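Local coordinates for enoyl-acyl carrier protein reductase (PDB 6KIA), which probably reduces the enoyl group of acyl carrier protein-bound fatty acid intermediates with NADH, as a triclosan-resistant enoyl reductase from a soil metagenome, at residues A[289-294]-A[400-405]; A[301-306]-A[393-398]; A[103-108]-A[166-171]; A[108-113]-A[171-176]. One frame throughout, in Å; residues are numbered along the deposited sequence.

Contact 1 (A[289-294]-A[400-405]); sequences PEIRTN and ALVLEG. With NAI (1,4-dihydronicotinamide adenine dinucleotide), chain D.
Ile-291 reaches the helix with two of its branches, and each meets a different residue. Its CG2 methyl sits against Val-402, 3.6 Å from CB and only slightly farther from both methyls, so the valine receives it over its branch point. The side chains of this pair run at a slant to one another. The longer arm of Ile-291, CG1 to CD1, lies across the end of Leu-403 at about a right angle, and its CD1 comes to 3.4 Å from Leu-403 CD1, closer than methyl groups normally pack. Val-402 turns CG1 toward the loop as well, where CG and CD of Pro-289 both lie 4.1 Å from it.

The other side of the loop belongs to the cofactor. Ile-291 CG1, set between the backbone N and the carbonyl carbon (chi1 57°), also lies 3.7 Å from N7N of the dihydronicotinamide amide. The backbone N of Ile-291 donates to O7N of the same amide, 3.1 Å away and almost straight at 176°, while Thr-293 OG1 donates to the phosphate oxygen O2N at 2.6 Å. One short run of chain thus holds the amide through a backbone N-H and the phosphate through a hydroxyl, and Pro-289 O lies 3.3 Å from C4N, the hydride-carrying carbon of the nicotinamide.

The loop follows strand 283-287 of the parallel part of the Rossmann-type sheet and passes between the cofactor and helix 394-413. Helix 426-436 packs on Pro-289 through Ile-429, and helix 309-315 reaches Val-402 through Leu-309.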
# COMPACT_ATOMS: atom_id res chain seq x y z
N PRO A 289 1.12 -8.26 2.60
CA PRO A 289 2.31 -8.74 1.87
C PRO A 289 2.76 -7.90 0.68
O PRO A 289 2.02 -7.11 0.11
CB PRO A 289 1.86 -10.10 1.33
CG PRO A 289 0.81 -10.54 2.24
CD PRO A 289 0.05 -9.28 2.58
N GLU A 290 4.02 -8.12 0.30
CA GLU A 290 4.58 -7.60 -0.94
C GLU A 290 3.80 -8.16 -2.13
O GLU A 290 3.65 -9.40 -2.27
CB GLU A 290 6.05 -8.02 -1.08
CG GLU A 290 6.95 -7.66 0.10
CD GLU A 290 6.94 -8.69 1.24
OE1 GLU A 290 6.17 -9.67 1.21
OE2 GLU A 290 7.73 -8.52 2.19
N ILE A 291 3.31 -7.27 -3.00
CA ILE A 291 2.70 -7.69 -4.25
C ILE A 291 3.11 -6.72 -5.35
O ILE A 291 3.81 -5.74 -5.10
CB ILE A 291 1.16 -7.78 -4.15
CG1 ILE A 291 0.55 -6.45 -3.72
CG2 ILE A 291 0.72 -8.89 -3.19
CD1 ILE A 291 -0.94 -6.47 -3.89
N ARG A 292 2.71 -7.00 -6.59
CA ARG A 292 2.96 -6.05 -7.66
C ARG A 292 1.69 -5.27 -8.02
O ARG A 292 0.68 -5.85 -8.45
CB ARG A 292 3.54 -6.76 -8.88
CG ARG A 292 4.93 -7.28 -8.58
CD ARG A 292 5.64 -7.81 -9.82
NE ARG A 292 6.29 -6.75 -10.59
CZ ARG A 292 5.85 -6.30 -11.76
NH1 ARG A 292 4.75 -6.82 -12.31
NH2 ARG A 292 6.51 -5.34 -12.39
N THR A 293 1.75 -3.97 -7.77
CA THR A 293 0.70 -3.01 -8.08
C THR A 293 1.32 -1.82 -8.79
O THR A 293 2.54 -1.76 -9.00
CB THR A 293 0.01 -2.48 -6.82
OG1 THR A 293 0.96 -1.69 -6.11
CG2 THR A 293 -0.54 -3.58 -5.94
N ASN A 294 0.50 -0.82 -9.13
CA ASN A 294 1.03 0.44 -9.66
C ASN A 294 2.06 1.08 -8.73
O ASN A 294 3.05 1.66 -9.19
CB ASN A 294 -0.09 1.44 -9.93
CG ASN A 294 -0.96 1.05 -11.10
OD1 ASN A 294 -0.77 -0.00 -11.72
ND2 ASN A 294 -1.94 1.90 -11.42
N ALA A 400 -2.77 -11.30 -7.63
CA ALA A 400 -4.25 -11.38 -7.63
C ALA A 400 -4.78 -12.25 -6.49
O ALA A 400 -5.83 -11.94 -5.90
CB ALA A 400 -4.78 -11.88 -8.98
N LEU A 401 -4.09 -13.35 -6.19
CA LEU A 401 -4.51 -14.19 -5.05
C LEU A 401 -4.45 -13.43 -3.72
O LEU A 401 -5.34 -13.56 -2.86
CB LEU A 401 -3.64 -15.45 -5.00
CG LEU A 401 -3.84 -16.48 -6.11
CD1 LEU A 401 -3.15 -17.79 -5.70
CD2 LEU A 401 -5.32 -16.76 -6.39
N VAL A 402 -3.39 -12.64 -3.53
CA VAL A 402 -3.26 -11.89 -2.29
C VAL A 402 -4.36 -10.81 -2.18
O VAL A 402 -4.91 -10.61 -1.10
CB VAL A 402 -1.85 -11.24 -2.15
CG1 VAL A 402 -1.80 -10.35 -0.91
CG2 VAL A 402 -0.80 -12.33 -2.03
N LEU A 403 -4.71 -10.15 -3.28
CA LEU A 403 -5.88 -9.25 -3.26
C LEU A 403 -7.13 -9.98 -2.76
O LEU A 403 -7.88 -9.50 -1.83
CB LEU A 403 -6.15 -8.67 -4.66
CG LEU A 403 -5.61 -7.28 -4.98
CD1 LEU A 403 -4.16 -7.12 -4.64
CD2 LEU A 403 -5.92 -6.91 -6.46
N GLU A 404 -7.35 -11.12 -3.41
CA GLU A 404 -8.52 -11.96 -3.14
C GLU A 404 -8.59 -12.42 -1.69
O GLU A 404 -9.68 -12.46 -1.10
CB GLU A 404 -8.49 -13.18 -4.08
CG GLU A 404 -9.63 -14.15 -3.90
CD GLU A 404 -9.63 -15.25 -4.96
OE1 GLU A 404 -8.73 -15.27 -5.82
OE2 GLU A 404 -10.56 -16.09 -4.95
N GLY A 405 -7.44 -12.76 -1.09
CA GLY A 405 -7.41 -13.26 0.28
C GLY A 405 -7.46 -12.17 1.34
O GLY A 405 -8.10 -12.33 2.40
PA NAI D . -2.19 1.77 -5.99
O1A NAI D . -3.33 1.06 -6.64
O2A NAI D . -1.31 2.62 -6.88
O5B NAI D . -2.79 2.62 -4.79
C5B NAI D . -2.17 3.83 -4.40
C4B NAI D . -3.29 4.56 -3.59
O4B NAI D . -2.60 5.83 -3.03
C3B NAI D . -4.27 4.94 -4.32
O3B NAI D . -5.58 4.77 -3.63
C2B NAI D . -3.98 6.54 -4.62
O2B NAI D . -5.24 7.19 -5.05
C1B NAI D . -3.51 6.97 -3.51
N9A NAI D . -2.54 8.07 -3.72
C8A NAI D . -1.33 8.17 -4.29
N7A NAI D . -0.93 9.43 -4.20
C5A NAI D . -1.90 10.13 -3.56
C6A NAI D . -1.92 11.48 -3.25
N6A NAI D . -1.00 12.56 -3.47
N1A NAI D . -3.00 11.97 -2.61
C2A NAI D . -4.04 11.14 -2.30
N3A NAI D . -4.02 9.79 -2.61
C4A NAI D . -2.91 9.30 -3.26
O3 NAI D . -1.15 0.70 -5.26
PN NAI D . -1.35 -0.16 -3.91
O1N NAI D . -2.58 -1.01 -4.00
O2N NAI D . -0.05 -0.95 -3.81
O5D NAI D . -1.47 0.88 -2.71
C5D NAI D . -2.59 0.87 -1.83
C4D NAI D . -2.05 0.75 -0.39
O4D NAI D . -1.53 -0.45 -0.22
C3D NAI D . -0.89 1.73 -0.16
O3D NAI D . -1.02 2.44 1.02
C2D NAI D . 0.31 0.75 -0.04
O2D NAI D . 1.41 1.43 0.65
C1D NAI D . -0.19 -0.28 0.59
N1N NAI D . 0.61 -1.49 0.45
C2N NAI D . 1.14 -1.89 -0.76
C3N NAI D . 1.94 -3.03 -0.83
C7N NAI D . 2.51 -3.51 -2.17
O7N NAI D . 3.46 -4.30 -2.20
N7N NAI D . 1.93 -3.04 -3.37
C4N NAI D . 2.22 -3.80 0.29
C5N NAI D . 1.63 -3.42 1.50
C6N NAI D . 0.84 -2.27 1.57

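Contact 2 (A[301-306]-A[393-398]); sequences GVELSL and LVTDVL
Leu-306 extends toward helix 394-413 and meets Leu-398 along much of its length. From CB the chain continues with CG anti to the backbone N (chi1 178°), which carries the branch point out to 3.7 Å from Leu-398 CB. Beyond it the two methyls part. CD2 also rests 3.7 Å from Leu-398 CB and comes to 4.0 Å from the backbone O of Thr-395, one turn earlier in the helix; CD1 stays on the flank of Leu-398, 4.2 Å from CB. The leucines point in opposite directions and slide past each other, so that Leu-398 in turn brings its CD1 to 3.9 Å from Leu-306 O.

A second, smaller patch lies toward the beginning of the helix. There the CG2 methyl of Thr-395 fits against the aliphatic part of Glu-303, 3.7 Å from both CB and CG. The glutamate chain bends at chi2 (-76°) and leads its carboxylate away from the helix, back to its own loop, where OE1 accepts the N-H of Gly-301 on the syn side. OE2 has its partner in helix 370-385, the hydroxyl of Ser-380.

No hydrogen bond joins the two segments. Segment 301-306, with its short 3-10 stretch, and the first turns of the helix are held together by van der Waals packing, mostly between hydrocarbon groups, even where the residues are a glutamate and a threonine. Both oxygens of the buried carboxylate, probably ionised, are satisfied from other directions, which would ease its burial and let its methylenes serve as apolar surface.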
# COMPACT_ATOMS: atom_id res chain seq x y z
N GLY A 301 12.44 -6.57 -7.27
CA GLY A 301 12.85 -7.48 -6.22
C GLY A 301 11.82 -7.61 -5.13
O GLY A 301 11.85 -8.57 -4.39
N VAL A 302 10.91 -6.64 -5.03
CA VAL A 302 9.86 -6.73 -4.01
C VAL A 302 9.08 -8.05 -4.17
O VAL A 302 8.69 -8.70 -3.18
CB VAL A 302 8.91 -5.48 -4.07
CG1 VAL A 302 8.04 -5.47 -5.33
CG2 VAL A 302 8.05 -5.39 -2.78
N GLU A 303 8.91 -8.45 -5.42
CA GLU A 303 8.10 -9.61 -5.75
C GLU A 303 8.78 -10.94 -5.34
O GLU A 303 8.13 -11.99 -5.28
CB GLU A 303 7.78 -9.62 -7.25
CG GLU A 303 8.92 -10.17 -8.12
CD GLU A 303 10.09 -9.24 -8.34
OE1 GLU A 303 10.03 -8.06 -7.95
OE2 GLU A 303 11.12 -9.75 -8.84
N LEU A 304 10.09 -10.90 -5.07
CA LEU A 304 10.79 -12.10 -4.64
C LEU A 304 10.16 -12.63 -3.37
O LEU A 304 10.16 -13.86 -3.14
CB LEU A 304 12.28 -11.83 -4.42
CG LEU A 304 13.04 -11.42 -5.68
CD1 LEU A 304 14.49 -11.20 -5.29
CD2 LEU A 304 12.95 -12.51 -6.76
N SER A 305 9.60 -11.72 -2.57
CA SER A 305 9.00 -12.13 -1.30
C SER A 305 7.71 -12.93 -1.48
O SER A 305 7.30 -13.66 -0.59
CB SER A 305 8.72 -10.91 -0.42
OG SER A 305 9.93 -10.24 -0.10
N LEU A 306 7.10 -12.82 -2.66
CA LEU A 306 5.75 -13.35 -2.87
C LEU A 306 5.72 -14.83 -3.28
O LEU A 306 4.79 -15.55 -2.94
CB LEU A 306 5.05 -12.48 -3.93
CG LEU A 306 3.63 -12.84 -4.37
CD1 LEU A 306 2.65 -12.77 -3.20
CD2 LEU A 306 3.24 -11.85 -5.47
N LEU A 393 3.20 -13.17 -15.87
CA LEU A 393 4.12 -13.58 -14.82
C LEU A 393 3.46 -14.38 -13.72
O LEU A 393 2.27 -14.18 -13.41
CB LEU A 393 4.77 -12.34 -14.19
CG LEU A 393 5.53 -11.41 -15.12
CD1 LEU A 393 5.87 -10.11 -14.36
CD2 LEU A 393 6.78 -12.09 -15.69
N VAL A 394 4.24 -15.24 -13.09
CA VAL A 394 3.80 -15.93 -11.89
C VAL A 394 3.33 -14.91 -10.83
O VAL A 394 2.32 -15.12 -10.14
CB VAL A 394 4.95 -16.81 -11.32
CG1 VAL A 394 4.60 -17.30 -9.94
CG2 VAL A 394 5.20 -18.02 -12.26
N THR A 395 4.05 -13.80 -10.71
CA THR A 395 3.68 -12.80 -9.72
C THR A 395 2.34 -12.14 -10.02
O THR A 395 1.72 -11.61 -9.12
CB THR A 395 4.75 -11.71 -9.55
OG1 THR A 395 4.98 -11.06 -10.80
CG2 THR A 395 6.05 -12.31 -9.01
N ASP A 396 1.93 -12.11 -11.29
CA ASP A 396 0.59 -11.60 -11.64
C ASP A 396 -0.48 -12.49 -10.97
O ASP A 396 -1.42 -12.01 -10.29
CB ASP A 396 0.34 -11.56 -13.16
CG ASP A 396 1.29 -10.63 -13.91
OD1 ASP A 396 1.85 -9.69 -13.31
OD2 ASP A 396 1.44 -10.83 -15.14
N VAL A 397 -0.34 -13.80 -11.17
CA VAL A 397 -1.26 -14.76 -10.59
C VAL A 397 -1.27 -14.61 -9.06
O VAL A 397 -2.33 -14.50 -8.42
CB VAL A 397 -0.88 -16.23 -10.97
CG1 VAL A 397 -1.81 -17.21 -10.33
CG2 VAL A 397 -0.91 -16.40 -12.50
N LEU A 398 -0.07 -14.57 -8.47
CA LEU A 398 0.01 -14.57 -7.01
C LEU A 398 -0.45 -13.24 -6.38
O LEU A 398 -1.10 -13.26 -5.31
CB LEU A 398 1.42 -14.91 -6.54
CG LEU A 398 1.94 -16.32 -6.92
CD1 LEU A 398 3.37 -16.48 -6.40
CD2 LEU A 398 1.01 -17.39 -6.36

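Contact 3 (A[103-108]-A[166-171]); sequences DLLADM and PKVKVF
A type I beta turn, Leu-105 to Met-108, ends the short, weakly bonded helix at about 101-105 and packs against the first turn of helix 169-180 and the loop before it, at the periphery of this Rossmann-related enoyl reductase. Leu-105, the first residue of the turn, supplies most of the touching atoms. With CG beside the backbone N and anti to the carbonyl carbon (chi1 -60°), it directs CD1 between Pro-166 and Val-168. That methyl lies 4.0 Å from Pro-166 CB, the proline being approached at a slant, whereas Val-168 and Leu-105 meet at about a right angle.

Val-168 answers with both methyls: CG1 is 4.0 Å from Leu-105 CB, and CG2 touches the leucine CD1. Such spacings indicate ordinary, unstrained apolar packing. Leu-197 and Leu-200 of helix 196-219 also lie against Leu-105, while Ile-201 of that helix meets Pro-166, so the turn, the loop and helix 196-219 share one hydrophobic junction.

At the far end of the turn Met-108 sends its sulfur away from the contact, and what remains is its base. Its backbone O lies 4.0 Å from Val-170 CB, and its CB is 4.4 Å from Val-170 CG1.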
# COMPACT_ATOMS: atom_id res chain seq x y z
N ASP A 103 9.19 23.31 -7.92
CA ASP A 103 9.95 24.40 -8.55
C ASP A 103 11.35 24.51 -7.96
O ASP A 103 12.31 24.79 -8.67
CB ASP A 103 9.23 25.74 -8.42
CG ASP A 103 7.97 25.82 -9.26
OD1 ASP A 103 7.94 25.22 -10.36
OD2 ASP A 103 7.01 26.52 -8.85
N LEU A 104 11.45 24.34 -6.64
CA LEU A 104 12.74 24.45 -5.96
C LEU A 104 13.66 23.29 -6.36
O LEU A 104 14.88 23.36 -6.19
CB LEU A 104 12.57 24.49 -4.43
CG LEU A 104 11.81 25.66 -3.80
CD1 LEU A 104 12.00 25.69 -2.28
CD2 LEU A 104 12.19 26.99 -4.42
N LEU A 105 13.08 22.21 -6.88
CA LEU A 105 13.91 21.09 -7.33
C LEU A 105 14.38 21.24 -8.78
O LEU A 105 15.24 20.49 -9.25
CB LEU A 105 13.15 19.77 -7.19
CG LEU A 105 12.70 19.38 -5.79
CD1 LEU A 105 11.99 18.01 -5.81
CD2 LEU A 105 13.87 19.37 -4.84
N ALA A 106 13.82 22.22 -9.48
CA ALA A 106 13.95 22.33 -10.94
C ALA A 106 15.37 22.44 -11.48
O ALA A 106 15.64 22.01 -12.60
CB ALA A 106 13.14 23.52 -11.44
N ASP A 107 16.30 23.00 -10.70
CA ASP A 107 17.64 23.20 -11.24
C ASP A 107 18.66 22.24 -10.63
O ASP A 107 19.87 22.41 -10.83
CB ASP A 107 18.06 24.66 -11.05
CG ASP A 107 17.35 25.59 -12.02
OD1 ASP A 107 17.42 25.34 -13.25
OD2 ASP A 107 16.72 26.57 -11.57
N MET A 108 18.17 21.22 -9.93
CA MET A 108 19.04 20.11 -9.50
C MET A 108 19.42 19.28 -10.71
O MET A 108 18.59 19.01 -11.58
CB MET A 108 18.34 19.22 -8.46
CG MET A 108 18.04 19.92 -7.16
SD MET A 108 17.59 18.74 -5.87
CE MET A 108 17.48 19.84 -4.45
N PRO A 166 7.74 13.52 -5.96
CA PRO A 166 7.69 14.73 -6.80
C PRO A 166 7.87 14.43 -8.28
O PRO A 166 8.60 13.49 -8.63
CB PRO A 166 8.86 15.57 -6.28
CG PRO A 166 9.19 15.00 -4.93
CD PRO A 166 8.89 13.54 -5.04
N LYS A 167 7.18 15.19 -9.12
CA LYS A 167 7.25 15.02 -10.56
C LYS A 167 8.40 15.85 -11.13
O LYS A 167 8.19 16.91 -11.74
CB LYS A 167 5.92 15.40 -11.21
CG LYS A 167 4.78 14.46 -10.82
CD LYS A 167 3.46 14.80 -11.50
CE LYS A 167 2.72 15.87 -10.72
NZ LYS A 167 1.27 15.90 -11.05
N VAL A 168 9.62 15.38 -10.88
CA VAL A 168 10.81 16.04 -11.40
C VAL A 168 11.72 15.03 -12.11
O VAL A 168 11.87 13.88 -11.67
CB VAL A 168 11.59 16.79 -10.29
CG1 VAL A 168 10.69 17.77 -9.58
CG2 VAL A 168 12.21 15.82 -9.29
N LYS A 169 12.35 15.47 -13.19
CA LYS A 169 13.04 14.54 -14.06
C LYS A 169 14.24 13.91 -13.37
O LYS A 169 14.49 12.71 -13.52
CB LYS A 169 13.48 15.26 -15.33
CG LYS A 169 13.20 14.48 -16.59
CD LYS A 169 13.64 15.25 -17.83
CE LYS A 169 15.15 15.34 -17.91
NZ LYS A 169 15.80 14.05 -17.55
N VAL A 170 14.96 14.70 -12.59
CA VAL A 170 16.17 14.24 -11.91
C VAL A 170 15.90 13.07 -10.95
O VAL A 170 16.74 12.14 -10.80
CB VAL A 170 16.83 15.42 -11.16
CG1 VAL A 170 15.83 16.11 -10.25
CG2 VAL A 170 18.07 14.96 -10.37
N PHE A 171 14.73 13.07 -10.32
CA PHE A 171 14.48 12.05 -9.33
C PHE A 171 14.30 10.65 -9.88
O PHE A 171 14.71 9.71 -9.25
CB PHE A 171 13.27 12.35 -8.46
CG PHE A 171 12.96 11.24 -7.50
CD1 PHE A 171 13.74 11.04 -6.38
CD2 PHE A 171 11.93 10.35 -7.76
CE1 PHE A 171 13.48 9.98 -5.51
CE2 PHE A 171 11.66 9.30 -6.89
CZ PHE A 171 12.44 9.13 -5.77

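Contact 4 (A[108-113]-A[171-176]); sequences MTLKSW and FLAIAN
Trp-113 receives the end of Ile-174 over one face of its indole. CD1 of the isoleucine stands 3.3 Å from the centroid of the five-membered ring, only 12° off the ring normal, a close CH-pi contact. The rest of the side chain follows the same face: CG1 lies 3.6 Å from Trp-113 CE2, and the branch methyl CG2 reaches the six-membered ring, 3.9 Å from CZ2. The two side chains approach from opposite directions. CG of Trp-113 is placed between its backbone N and carbonyl carbon (chi1 70°), turning the indole broadside to the helix, and Leu-197 of helix 196-219 touches both Trp-113 and Ile-174.

The solvent side is much thinner. Leu-110 is exposed, and its contact rests on a single methyl, CD2, 3.8 Å from CB of Ala-173. Between Thr-109 and Trp-113 the loop is tied up locally instead: Thr-109 N donates to Ser-112 OG at 2.9 Å, and Thr-109 O accepts from the backbone N of both Ser-112 and Trp-113. These bonds probably help to keep the loop compact, with Trp-113 buried. Ser-112 OG has a further hydrogen-bond partner in Asp-116.

Through this CH-pi packing the link between helices 101-105 and 120-146 is joined to helix 169-180, in the outer part of the Rossmann-related fold.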
# COMPACT_ATOMS: atom_id res chain seq x y z
N MET A 108 18.17 21.22 -9.93
CA MET A 108 19.04 20.11 -9.50
C MET A 108 19.42 19.28 -10.71
O MET A 108 18.59 19.01 -11.58
CB MET A 108 18.34 19.22 -8.46
CG MET A 108 18.04 19.92 -7.16
SD MET A 108 17.59 18.74 -5.87
CE MET A 108 17.48 19.84 -4.45
N THR A 109 20.68 18.87 -10.78
CA THR A 109 21.16 18.04 -11.87
C THR A 109 21.72 16.75 -11.30
O THR A 109 21.80 16.59 -10.08
CB THR A 109 22.26 18.74 -12.69
OG1 THR A 109 23.48 18.81 -11.93
CG2 THR A 109 21.83 20.15 -13.09
N LEU A 110 22.10 15.83 -12.18
CA LEU A 110 22.66 14.57 -11.72
C LEU A 110 23.97 14.78 -10.97
O LEU A 110 24.27 14.04 -10.04
CB LEU A 110 22.89 13.63 -12.90
CG LEU A 110 21.60 13.00 -13.43
CD1 LEU A 110 21.87 12.21 -14.70
CD2 LEU A 110 20.95 12.12 -12.36
N LYS A 111 24.73 15.80 -11.37
CA LYS A 111 25.95 16.15 -10.64
C LYS A 111 25.71 16.93 -9.34
O LYS A 111 26.52 16.86 -8.42
CB LYS A 111 26.93 16.92 -11.53
CG LYS A 111 27.99 16.01 -12.14
CD LYS A 111 28.81 16.68 -13.24
CE LYS A 111 30.12 15.92 -13.47
NZ LYS A 111 29.92 14.51 -13.91
N SER A 112 24.63 17.71 -9.27
CA SER A 112 24.51 18.68 -8.19
C SER A 112 23.59 18.23 -7.06
O SER A 112 23.70 18.74 -5.94
CB SER A 112 24.03 20.03 -8.73
OG SER A 112 22.64 20.05 -8.98
N TRP A 113 22.70 17.28 -7.33
CA TRP A 113 21.58 17.04 -6.41
C TRP A 113 21.99 16.58 -5.00
O TRP A 113 21.31 16.92 -4.04
CB TRP A 113 20.61 16.01 -7.00
CG TRP A 113 21.13 14.61 -7.06
CD1 TRP A 113 21.78 14.03 -8.11
CD2 TRP A 113 21.03 13.61 -6.04
NE1 TRP A 113 22.11 12.73 -7.80
CE2 TRP A 113 21.65 12.45 -6.53
CE3 TRP A 113 20.47 13.58 -4.76
CZ2 TRP A 113 21.73 11.28 -5.79
CZ3 TRP A 113 20.56 12.43 -4.02
CH2 TRP A 113 21.18 11.28 -4.54
N PHE A 171 14.73 13.07 -10.32
CA PHE A 171 14.48 12.05 -9.33
C PHE A 171 14.30 10.65 -9.88
O PHE A 171 14.71 9.71 -9.25
CB PHE A 171 13.27 12.35 -8.46
CG PHE A 171 12.96 11.24 -7.50
CD1 PHE A 171 13.74 11.04 -6.38
CD2 PHE A 171 11.93 10.35 -7.76
CE1 PHE A 171 13.48 9.98 -5.51
CE2 PHE A 171 11.66 9.30 -6.89
CZ PHE A 171 12.44 9.13 -5.77
N LEU A 172 13.73 10.50 -11.06
CA LEU A 172 13.55 9.13 -11.55
C LEU A 172 14.87 8.54 -12.06
O LEU A 172 15.06 7.33 -12.06
CB LEU A 172 12.42 9.06 -12.59
CG LEU A 172 11.14 9.66 -11.99
CD1 LEU A 172 10.04 9.88 -13.03
CD2 LEU A 172 10.65 8.80 -10.82
N ALA A 173 15.77 9.40 -12.52
CA ALA A 173 17.14 8.95 -12.79
C ALA A 173 17.79 8.43 -11.50
O ALA A 173 18.33 7.30 -11.45
CB ALA A 173 17.95 10.08 -13.40
N ILE A 174 17.72 9.26 -10.45
CA ILE A 174 18.26 8.85 -9.15
C ILE A 174 17.61 7.55 -8.67
O ILE A 174 18.27 6.64 -8.17
CB ILE A 174 18.03 9.96 -8.11
CG1 ILE A 174 18.84 11.20 -8.49
CG2 ILE A 174 18.41 9.48 -6.71
CD1 ILE A 174 18.44 12.45 -7.72
N ALA A 175 16.30 7.47 -8.86
CA ALA A 175 15.47 6.32 -8.50
C ALA A 175 15.87 5.06 -9.24
O ALA A 175 15.86 3.98 -8.67
CB ALA A 175 14.01 6.63 -8.75
N ASN A 176 16.18 5.17 -10.53
CA ASN A 176 16.56 3.99 -11.29
C ASN A 176 17.90 3.47 -10.80
O ASN A 176 18.16 2.25 -10.81
CB ASN A 176 16.65 4.30 -12.79
CG ASN A 176 15.30 4.53 -13.42
OD1 ASN A 176 14.28 4.05 -12.93
ND2 ASN A 176 15.29 5.29 -14.51

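How the contacts relate
From the N terminus, the chain first passes through 103-108 and 108-113, which run on through Met-108, and then through helix 120-146 and strand 155-159 before 166-171 and 171-176 close contacts 3 and 4. The segments of these two alternate, so their loops cross, and together they tie the region after helix 101-105 to helix 169-180 and the loop before it. Contacts 1 and 2 follow, after both earlier loops have closed. Contact 1 opens at 289-294 and closes at 400-405, and contact 2, from 301-306 to 393-398, lies within that span. Both bring the loop after strand 283-287 onto helix 394-413. The two pairs stay apart, their nearest atoms about 11 Å distant.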